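Local coordinates for peptide methionine sulfoxide reductase msrA/msrB (Neisseria meningitidis, PDB 3BQG), which catalyses the reduction of peptide methionine sulfoxide (the S epimer) back to methionine, by way of a cysteine sulfenic acid intermediate, at residues A[3-8]-A[58-63]; A[28-33]-A[135-140]; A[33-38]-A[130-135]. The protein carries 1 engineered substitution. All blocks are in the same frame, centred on the assembly; numbering follows the deposited sequence.

Interaction 1: A[3-8]-A[58-63]; sequences TRTIYL and KVTYDA
The Tyr61 ring is laid over Arg4 of the neighbouring strand: Arg4 CA sits on one ring face, Arg4 CB comes to 3.5 Å from Tyr61 CZ, and Ile6 CG2 approaches obliquely. With CG wedged between its own N and carbonyl carbon (chi1 57°), Tyr61 turns its ring across the adjacent strand. At the hydroxyl end, a water accepts from Tyr61 OH and donates to Thr5 O, which links the phenol to the backbone of the neighbouring strand. The extended Arg4 chain continues past it, Arg4 CD meeting Ala63 CB at 3.5 Å. On the other sheet face, the Tyr7 ring runs alongside the Lys58 chain, Tyr7 CE1 lying 3.5 Å from Lys58 CG; that same carbon is tight against Thr5 CG2. Next in line, the hydroxyls of Thr5 and Thr60 share a hydrogen bond (OG1 to OG1, 3.3 Å). Between the two faces, the backbones of Arg4 and Tyr61, and of Ile6 and Val59, are joined by two bonds each, the shortest Val59 N to Ile6 O at 2.8 Å. Helix 68-78 covers the face of Ile6 and Tyr61. This is the regular antiparallel pairing of the two middle strands, 3-10 and 54-62, of the mixed sheet in MsrA's alpha/beta fold.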
loop_
_atom_site.group_PDB
_atom_site.type_symbol
_atom_site.label_atom_id
_atom_site.label_comp_id
_atom_site.label_asym_id
_atom_site.label_seq_id
_atom_site.Cartn_x
_atom_site.Cartn_y
_atom_site.Cartn_z
ATOM N N THR A 3 15.857 -7.247 -7.126
ATOM C CA THR A 3 14.610 -6.827 -6.510
ATOM C C THR A 3 14.619 -5.346 -6.154
ATOM O O THR A 3 15.676 -4.729 -6.007
ATOM C CB THR A 3 14.322 -7.630 -5.222
ATOM O OG1 THR A 3 15.304 -7.317 -4.226
ATOM C CG2 THR A 3 14.354 -9.121 -5.507
ATOM N N ARG A 4 13.419 -4.788 -6.035
ATOM C CA ARG A 4 13.223 -3.392 -5.666
ATOM C C ARG A 4 12.064 -3.376 -4.681
ATOM O O ARG A 4 11.249 -4.303 -4.663
ATOM C CB ARG A 4 12.860 -2.551 -6.886
ATOM C CG ARG A 4 14.022 -2.180 -7.771
ATOM C CD ARG A 4 13.508 -1.966 -9.173
ATOM N NE ARG A 4 14.453 -1.268 -10.034
ATOM C CZ ARG A 4 14.297 -1.133 -11.348
ATOM N NH1 ARG A 4 15.201 -0.475 -12.059
ATOM N NH2 ARG A 4 13.243 -1.672 -11.953
ATOM N N THR A 5 11.984 -2.322 -3.879
ATOM C CA THR A 5 10.925 -2.207 -2.889
ATOM C C THR A 5 10.201 -0.871 -2.964
ATOM O O THR A 5 10.798 0.153 -3.289
ATOM C CB THR A 5 11.488 -2.378 -1.464
ATOM O OG1 THR A 5 12.035 -3.695 -1.327
ATOM C CG2 THR A 5 10.391 -2.179 -0.417
ATOM N N ILE A 6 8.905 -0.899 -2.674
ATOM C CA ILE A 6 8.084 0.304 -2.668
ATOM C C ILE A 6 7.077 0.130 -1.530
ATOM O O ILE A 6 6.653 -0.990 -1.228
ATOM C CB ILE A 6 7.372 0.523 -4.045
ATOM C CG1 ILE A 6 6.722 1.907 -4.087
ATOM C CG2 ILE A 6 6.322 -0.548 -4.287
ATOM C CD1 ILE A 6 7.699 3.049 -3.942
ATOM N N TYR A 7 6.715 1.235 -0.885
ATOM C CA TYR A 7 5.791 1.208 0.251
ATOM C C TYR A 7 4.429 1.769 -0.143
ATOM O O TYR A 7 4.321 2.922 -0.558
ATOM C CB TYR A 7 6.403 2.006 1.405
ATOM C CG TYR A 7 7.705 1.410 1.913
ATOM C CD1 TYR A 7 7.741 0.648 3.084
ATOM C CD2 TYR A 7 8.900 1.598 1.215
ATOM C CE1 TYR A 7 8.935 0.093 3.551
ATOM C CE2 TYR A 7 10.098 1.049 1.665
ATOM C CZ TYR A 7 10.110 0.297 2.836
ATOM O OH TYR A 7 11.296 -0.245 3.284
ATOM N N LEU A 8 3.391 0.953 0.009
ATOM C CA LEU A 8 2.043 1.341 -0.397
ATOM C C LEU A 8 1.006 1.373 0.720
ATOM O O LEU A 8 0.788 0.371 1.399
ATOM C CB LEU A 8 1.556 0.380 -1.482
ATOM C CG LEU A 8 2.519 0.129 -2.653
ATOM C CD1 LEU A 8 1.977 -0.998 -3.524
ATOM C CD2 LEU A 8 2.695 1.411 -3.469
ATOM N N LYS A 58 4.874 -3.067 2.609
ATOM C CA LYS A 58 6.183 -2.951 1.975
ATOM C C LYS A 58 6.219 -4.040 0.905
ATOM O O LYS A 58 6.253 -5.228 1.223
ATOM C CB LYS A 58 7.294 -3.184 3.009
ATOM C CG LYS A 58 8.712 -3.189 2.442
ATOM C CD LYS A 58 9.759 -3.366 3.545
ATOM C CE LYS A 58 9.753 -4.770 4.141
ATOM N NZ LYS A 58 10.378 -5.803 3.243
ATOM N N VAL A 59 6.206 -3.630 -0.359
ATOM C CA VAL A 59 6.203 -4.574 -1.469
ATOM C C VAL A 59 7.565 -4.735 -2.127
ATOM O O VAL A 59 8.161 -3.764 -2.582
ATOM C CB VAL A 59 5.194 -4.141 -2.561
ATOM C CG1 VAL A 59 5.187 -5.153 -3.708
ATOM C CG2 VAL A 59 3.800 -4.005 -1.952
ATOM N N THR A 60 8.048 -5.974 -2.169
ATOM C CA THR A 60 9.324 -6.292 -2.796
ATOM C C THR A 60 8.984 -7.046 -4.073
ATOM O O THR A 60 8.290 -8.060 -4.036
ATOM C CB THR A 60 10.198 -7.184 -1.889
ATOM O OG1 THR A 60 10.488 -6.485 -0.670
ATOM C CG2 THR A 60 11.508 -7.545 -2.588
ATOM N N TYR A 61 9.464 -6.545 -5.203
ATOM C CA TYR A 61 9.168 -7.182 -6.476
ATOM C C TYR A 61 10.404 -7.480 -7.311
ATOM O O TYR A 61 11.481 -6.930 -7.079
ATOM C CB TYR A 61 8.189 -6.307 -7.275
ATOM C CG TYR A 61 8.670 -4.888 -7.517
ATOM C CD1 TYR A 61 9.241 -4.517 -8.740
ATOM C CD2 TYR A 61 8.562 -3.920 -6.520
ATOM C CE1 TYR A 61 9.691 -3.212 -8.961
ATOM C CE2 TYR A 61 9.007 -2.615 -6.728
ATOM C CZ TYR A 61 9.571 -2.266 -7.951
ATOM O OH TYR A 61 10.009 -0.972 -8.150
ATOM N N ASP A 62 10.233 -8.378 -8.275
ATOM C CA ASP A 62 11.309 -8.773 -9.176
ATOM C C ASP A 62 11.434 -7.676 -10.224
ATOM O O ASP A 62 10.584 -7.547 -11.105
ATOM C CB ASP A 62 10.962 -10.102 -9.856
ATOM C CG ASP A 62 12.109 -10.652 -10.685
ATOM O OD1 ASP A 62 12.770 -9.857 -11.390
ATOM O OD2 ASP A 62 12.335 -11.884 -10.640
ATOM N N ALA A 63 12.496 -6.884 -10.118
ATOM C CA ALA A 63 12.732 -5.778 -11.040
ATOM C C ALA A 63 12.774 -6.210 -12.502
ATOM O O ALA A 63 12.581 -5.390 -13.402
ATOM C CB ALA A 63 14.029 -5.063 -10.666
HETATM O O HOH W 1 10.518 0.549 -6.037
#

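Interaction 2: A[28-33]-A[135-140]; sequences DAVSGY and FYDAEE
Tyr33 and Tyr136 form an antiparallel hydrogen-bonded pair, Tyr33 N to Tyr136 O at 2.8 Å with Tyr136 N answering to Tyr33 O, while strands 28-33 and 135-137 run at 124° to each other and pair only briefly. Strand 135-137 is thereby added at one edge of the MsrA mixed sheet, beside strand 26-34. The chain then peels away, but Ala138 N still reaches Ser31 O at 2.8 Å, an oxygen that also accepts from Gln143 NE2; since Gln143 binds Ala138 O as well, it staples both segments together. Gly32 lies where the strands are most closely pressed, its CA 3.1 Å from Tyr136 O and 3.5 Å from Phe135 CZ. Having no side chain, it lets the Phe135 ring settle close; with CG trans to its backbone N (chi1 -179°), that ring is brought against the backbone of Gly32 and also approaches Val30. Asp137 meets the same valine too, its carboxylate carbon CG lying 3.8 Å from Val30 CG1. Tyr33 carries its ring past Ala138, whose CB is 3.6 Å from the phenol oxygen Tyr33 OH, and on to Glu139. Glu139 OE2 accepts from Tyr43 N at the start of helix 43-48, which helps to position the carboxylate. Tyr33 OH donates to Glu139 OE1 at 2.8 Å on its syn lone pair; the oxygen lies in the plane of the phenol ring, and the carboxylate is turned almost perpendicular to that ring.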
loop_
_atom_site.group_PDB
_atom_site.type_symbol
_atom_site.label_atom_id
_atom_site.label_comp_id
_atom_site.label_asym_id
_atom_site.label_seq_id
_atom_site.Cartn_x
_atom_site.Cartn_y
_atom_site.Cartn_z
ATOM N N ASP A 28 7.618 -10.630 -2.039
ATOM C CA ASP A 28 7.305 -10.457 -0.624
ATOM C C ASP A 28 6.408 -9.236 -0.422
ATOM O O ASP A 28 6.469 -8.274 -1.185
ATOM C CB ASP A 28 8.594 -10.284 0.189
ATOM C CG ASP A 28 8.398 -10.557 1.679
ATOM O OD1 ASP A 28 9.311 -10.225 2.463
ATOM O OD2 ASP A 28 7.348 -11.112 2.070
ATOM N N ALA A 29 5.566 -9.296 0.604
ATOM C CA ALA A 29 4.665 -8.202 0.950
ATOM C C ALA A 29 4.520 -8.237 2.463
ATOM O O ALA A 29 3.927 -9.166 3.018
ATOM C CB ALA A 29 3.306 -8.383 0.272
ATOM N N VAL A 30 5.080 -7.225 3.120
ATOM C CA VAL A 30 5.063 -7.122 4.575
ATOM C C VAL A 30 4.210 -5.954 5.069
ATOM O O VAL A 30 4.429 -4.811 4.682
ATOM C CB VAL A 30 6.503 -6.943 5.116
ATOM C CG1 VAL A 30 6.485 -6.756 6.626
ATOM C CG2 VAL A 30 7.347 -8.155 4.738
ATOM N N SER A 31 3.237 -6.251 5.923
ATOM C CA SER A 31 2.373 -5.212 6.471
ATOM C C SER A 31 3.083 -4.512 7.625
ATOM O O SER A 31 3.800 -5.142 8.407
ATOM C CB SER A 31 1.047 -5.809 6.959
ATOM O OG SER A 31 0.233 -6.205 5.869
ATOM N N GLY A 32 2.877 -3.203 7.727
ATOM C CA GLY A 32 3.515 -2.436 8.783
ATOM C C GLY A 32 2.921 -1.051 8.964
ATOM O O GLY A 32 1.887 -0.727 8.381
ATOM N N TYR A 33 3.600 -0.230 9.758
ATOM C CA TYR A 33 3.160 1.128 10.076
ATOM C C TYR A 33 4.206 2.107 9.557
ATOM O O TYR A 33 5.374 2.038 9.949
ATOM C CB TYR A 33 3.024 1.245 11.590
ATOM C CG TYR A 33 2.308 0.055 12.193
ATOM C CD1 TYR A 33 0.950 -0.152 11.954
ATOM C CD2 TYR A 33 2.993 -0.887 12.972
ATOM C CE1 TYR A 33 0.288 -1.256 12.470
ATOM C CE2 TYR A 33 2.337 -2.002 13.494
ATOM C CZ TYR A 33 0.985 -2.177 13.238
ATOM O OH TYR A 33 0.308 -3.258 13.754
ATOM N N PHE A 135 9.336 2.984 8.788
ATOM C CA PHE A 135 8.488 1.823 8.568
ATOM C C PHE A 135 8.817 0.782 9.618
ATOM O O PHE A 135 9.988 0.481 9.853
ATOM C CB PHE A 135 8.701 1.198 7.189
ATOM C CG PHE A 135 7.814 0.006 6.931
ATOM C CD1 PHE A 135 6.504 0.176 6.496
ATOM C CD2 PHE A 135 8.276 -1.286 7.173
ATOM C CE1 PHE A 135 5.665 -0.921 6.300
ATOM C CE2 PHE A 135 7.451 -2.396 6.983
ATOM C CZ PHE A 135 6.139 -2.215 6.546
ATOM N N TYR A 136 7.778 0.233 10.237
ATOM C CA TYR A 136 7.928 -0.790 11.267
ATOM C C TYR A 136 6.952 -1.931 10.981
ATOM O O TYR A 136 5.753 -1.697 10.808
ATOM C CB TYR A 136 7.636 -0.173 12.636
ATOM C CG TYR A 136 8.495 1.040 12.924
ATOM C CD1 TYR A 136 9.818 0.900 13.348
ATOM C CD2 TYR A 136 8.006 2.330 12.710
ATOM C CE1 TYR A 136 10.634 2.013 13.545
ATOM C CE2 TYR A 136 8.816 3.452 12.906
ATOM C CZ TYR A 136 10.126 3.284 13.322
ATOM O OH TYR A 136 10.931 4.388 13.511
ATOM N N ASP A 137 7.472 -3.157 10.920
ATOM C CA ASP A 137 6.654 -4.350 10.656
ATOM C C ASP A 137 5.524 -4.515 11.668
ATOM O O ASP A 137 5.713 -4.268 12.858
ATOM C CB ASP A 137 7.506 -5.622 10.731
ATOM C CG ASP A 137 8.564 -5.695 9.656
ATOM O OD1 ASP A 137 8.753 -4.711 8.914
ATOM O OD2 ASP A 137 9.215 -6.756 9.564
ATOM N N ALA A 138 4.360 -4.952 11.194
ATOM C CA ALA A 138 3.223 -5.187 12.075
ATOM C C ALA A 138 3.478 -6.516 12.781
ATOM O O ALA A 138 4.335 -7.294 12.354
ATOM C CB ALA A 138 1.941 -5.269 11.268
ATOM N N GLU A 139 2.748 -6.764 13.865
ATOM C CA GLU A 139 2.894 -8.007 14.622
ATOM C C GLU A 139 2.667 -9.224 13.726
ATOM O O GLU A 139 2.007 -9.134 12.687
ATOM C CB GLU A 139 1.915 -8.023 15.800
ATOM C CG GLU A 139 2.190 -6.937 16.832
ATOM C CD GLU A 139 1.528 -5.606 16.496
ATOM O OE1 GLU A 139 1.360 -5.289 15.295
ATOM O OE2 GLU A 139 1.190 -4.869 17.446
ATOM N N GLU A 140 3.228 -10.359 14.130
ATOM C CA GLU A 140 3.114 -11.590 13.359
ATOM C C GLU A 140 1.683 -12.007 13.025
ATOM O O GLU A 140 1.419 -12.485 11.922
ATOM C CB GLU A 140 3.851 -12.723 14.092
ATOM C CG GLU A 140 3.578 -14.132 13.572
ATOM C CD GLU A 140 2.386 -14.790 14.259
ATOM O OE1 GLU A 140 2.355 -14.796 15.514
ATOM O OE2 GLU A 140 1.489 -15.302 13.548
#

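Interaction 3: A[33-38]-A[130-135]; sequences YANGNT and EPLKNF
Ala34 and Phe135 face each other as an antiparallel non-hydrogen-bonded pair, CA to CA 4.4 Å, and Asn35 N then bonds to Asn134 O at 2.9 Å; beyond it the first segment leaves its strand, while the second arrives from the loop 132-134. Asn35 makes its turn with left-handed helical backbone angles (46°/53°). Its side-chain amide lies against 130-134: Asn35 OD1 accepts from Lys133 N at 2.7 Å and, weakly, from Asn134 N, while Asn35 ND2 makes weak bonds to Glu130 OE1 and Pro131 O. Bonded at both its oxygen and its nitrogen, this buried amide grips 130-134 by its side chain rather than by strand pairing. Asn134 returns the service. Its CG is set between its own N and carbonyl carbon (chi1 57°), which brings the amide up to Gly36: Asn134 OD1 receives Gly36 N at 3.1 Å, nearly straight, in plane on a lone pair, and Asn134 ND2 donates to Gly36 O at 3.1 Å, tilted from the plane of that carbonyl. The Lys133 ammonium adds a weak bond to the same oxygen. Beside the polar network, Ala34 CB touches the Phe135 ring edge at CD1 (3.9 Å) and Leu132 CD1 at 4.0 Å. Two asparagines thus tie the turn leaving strand 26-34 to the connection from strand 128-131, outermost at one side of the MsrA sheet, to strand 135-137, outermost at the other.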
loop_
_atom_site.group_PDB
_atom_site.type_symbol
_atom_site.label_atom_id
_atom_site.label_comp_id
_atom_site.label_asym_id
_atom_site.label_seq_id
_atom_site.Cartn_x
_atom_site.Cartn_y
_atom_site.Cartn_z
ATOM N N TYR A 33 3.600 -0.230 9.758
ATOM C CA TYR A 33 3.160 1.128 10.076
ATOM C C TYR A 33 4.206 2.107 9.557
ATOM O O TYR A 33 5.374 2.038 9.949
ATOM C CB TYR A 33 3.024 1.245 11.590
ATOM C CG TYR A 33 2.308 0.055 12.193
ATOM C CD1 TYR A 33 0.950 -0.152 11.954
ATOM C CD2 TYR A 33 2.993 -0.887 12.972
ATOM C CE1 TYR A 33 0.288 -1.256 12.470
ATOM C CE2 TYR A 33 2.337 -2.002 13.494
ATOM C CZ TYR A 33 0.985 -2.177 13.238
ATOM O OH TYR A 33 0.308 -3.258 13.754
ATOM N N ALA A 34 3.786 3.032 8.698
ATOM C CA ALA A 34 4.723 3.976 8.100
ATOM C C ALA A 34 4.439 5.449 8.319
ATOM O O ALA A 34 3.294 5.859 8.517
ATOM C CB ALA A 34 4.813 3.707 6.603
ATOM N N ASN A 35 5.509 6.236 8.248
ATOM C CA ASN A 35 5.451 7.686 8.388
ATOM C C ASN A 35 4.612 8.182 9.557
ATOM O O ASN A 35 3.712 9.005 9.390
ATOM C CB ASN A 35 4.955 8.309 7.076
ATOM C CG ASN A 35 5.996 8.241 5.963
ATOM O OD1 ASN A 35 6.988 7.514 6.064
ATOM N ND2 ASN A 35 5.766 8.992 4.890
ATOM N N GLY A 36 4.916 7.665 10.742
ATOM C CA GLY A 36 4.219 8.088 11.935
ATOM C C GLY A 36 5.144 9.021 12.695
ATOM O O GLY A 36 6.219 9.378 12.203
ATOM N N ASN A 37 4.751 9.394 13.906
ATOM C CA ASN A 37 5.540 10.310 14.712
ATOM C C ASN A 37 6.411 9.604 15.737
ATOM O O ASN A 37 7.227 10.236 16.412
ATOM C CB ASN A 37 4.603 11.283 15.420
ATOM C CG ASN A 37 3.789 12.110 14.449
ATOM O OD1 ASN A 37 2.626 12.419 14.705
ATOM N ND2 ASN A 37 4.399 12.483 13.334
ATOM N N THR A 38 6.245 8.293 15.854
ATOM C CA THR A 38 7.017 7.537 16.830
ATOM C C THR A 38 7.710 6.340 16.211
ATOM O O THR A 38 7.416 5.948 15.081
ATOM C CB THR A 38 6.111 7.020 17.959
ATOM O OG1 THR A 38 5.241 6.006 17.442
ATOM C CG2 THR A 38 5.264 8.146 18.513
ATOM N N GLU A 130 5.597 10.786 -1.087
ATOM C CA GLU A 130 6.701 11.370 -0.338
ATOM C C GLU A 130 7.681 10.308 0.149
ATOM O O GLU A 130 7.375 9.114 0.139
ATOM C CB GLU A 130 6.138 12.168 0.845
ATOM C CG GLU A 130 5.479 11.313 1.908
ATOM C CD GLU A 130 4.721 12.136 2.933
ATOM O OE1 GLU A 130 4.584 11.674 4.085
ATOM O OE2 GLU A 130 4.250 13.237 2.581
ATOM N N PRO A 131 8.879 10.729 0.590
ATOM C CA PRO A 131 9.876 9.770 1.067
ATOM C C PRO A 131 9.363 8.923 2.229
ATOM O O PRO A 131 8.503 9.363 2.994
ATOM C CB PRO A 131 11.036 10.663 1.513
ATOM C CG PRO A 131 10.850 11.926 0.723
ATOM C CD PRO A 131 9.356 12.111 0.774
ATOM N N LEU A 132 9.872 7.701 2.340
ATOM C CA LEU A 132 9.504 6.847 3.459
ATOM C C LEU A 132 10.333 7.392 4.615
ATOM O O LEU A 132 11.565 7.366 4.561
ATOM C CB LEU A 132 9.892 5.393 3.210
ATOM C CG LEU A 132 9.658 4.493 4.435
ATOM C CD1 LEU A 132 8.203 4.034 4.471
ATOM C CD2 LEU A 132 10.592 3.305 4.395
ATOM N N LYS A 133 9.664 7.900 5.646
ATOM C CA LYS A 133 10.348 8.461 6.806
ATOM C C LYS A 133 10.660 7.362 7.813
ATOM O O LYS A 133 11.742 7.326 8.400
ATOM C CB LYS A 133 9.473 9.529 7.454
ATOM C CG LYS A 133 9.292 10.799 6.618
ATOM C CD LYS A 133 8.106 11.621 7.098
ATOM C CE LYS A 133 8.007 11.685 8.627
ATOM N NZ LYS A 133 7.523 10.398 9.242
ATOM N N ASN A 134 9.701 6.463 8.005
ATOM C CA ASN A 134 9.876 5.345 8.911
ATOM C C ASN A 134 8.891 4.224 8.595
ATOM O O ASN A 134 7.767 4.476 8.145
ATOM C CB ASN A 134 9.722 5.813 10.369
ATOM C CG ASN A 134 8.389 6.483 10.639
ATOM O OD1 ASN A 134 7.382 5.820 10.886
ATOM N ND2 ASN A 134 8.374 7.808 10.585
ATOM N N PHE A 135 9.336 2.984 8.788
ATOM C CA PHE A 135 8.488 1.823 8.568
ATOM C C PHE A 135 8.817 0.782 9.618
ATOM O O PHE A 135 9.988 0.481 9.853
ATOM C CB PHE A 135 8.701 1.198 7.189
ATOM C CG PHE A 135 7.814 0.006 6.931
ATOM C CD1 PHE A 135 6.504 0.176 6.496
ATOM C CD2 PHE A 135 8.276 -1.286 7.173
ATOM C CE1 PHE A 135 5.665 -0.921 6.300
ATOM C CE2 PHE A 135 7.451 -2.396 6.983
ATOM C CZ PHE A 135 6.139 -2.215 6.546
#

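In the fold
All three contacts reach the same mixed sheet. Interactions 1 and 2 have centres about 13 Å apart and are joined by a probable hydrogen bond, Lys58 N to Val30 O at 2.7 Å. Interactions 2 and 3, with centres about 12 Å apart, share Tyr33 and Phe135 and follow each other along strand 26-34 and its partner. Interaction 3 also touches interaction 1, their centres about 16 Å apart: Tyr7 CE1 packs on Phe135 CG at 3.6 Å, and Tyr7 CZ on Leu132 CD2. Just beyond strand 3-10, used by interaction 1, comes Cys12, the cysteine present as its sulfenic acid; its neighbour Phe13 touches Ser31 of interaction 2.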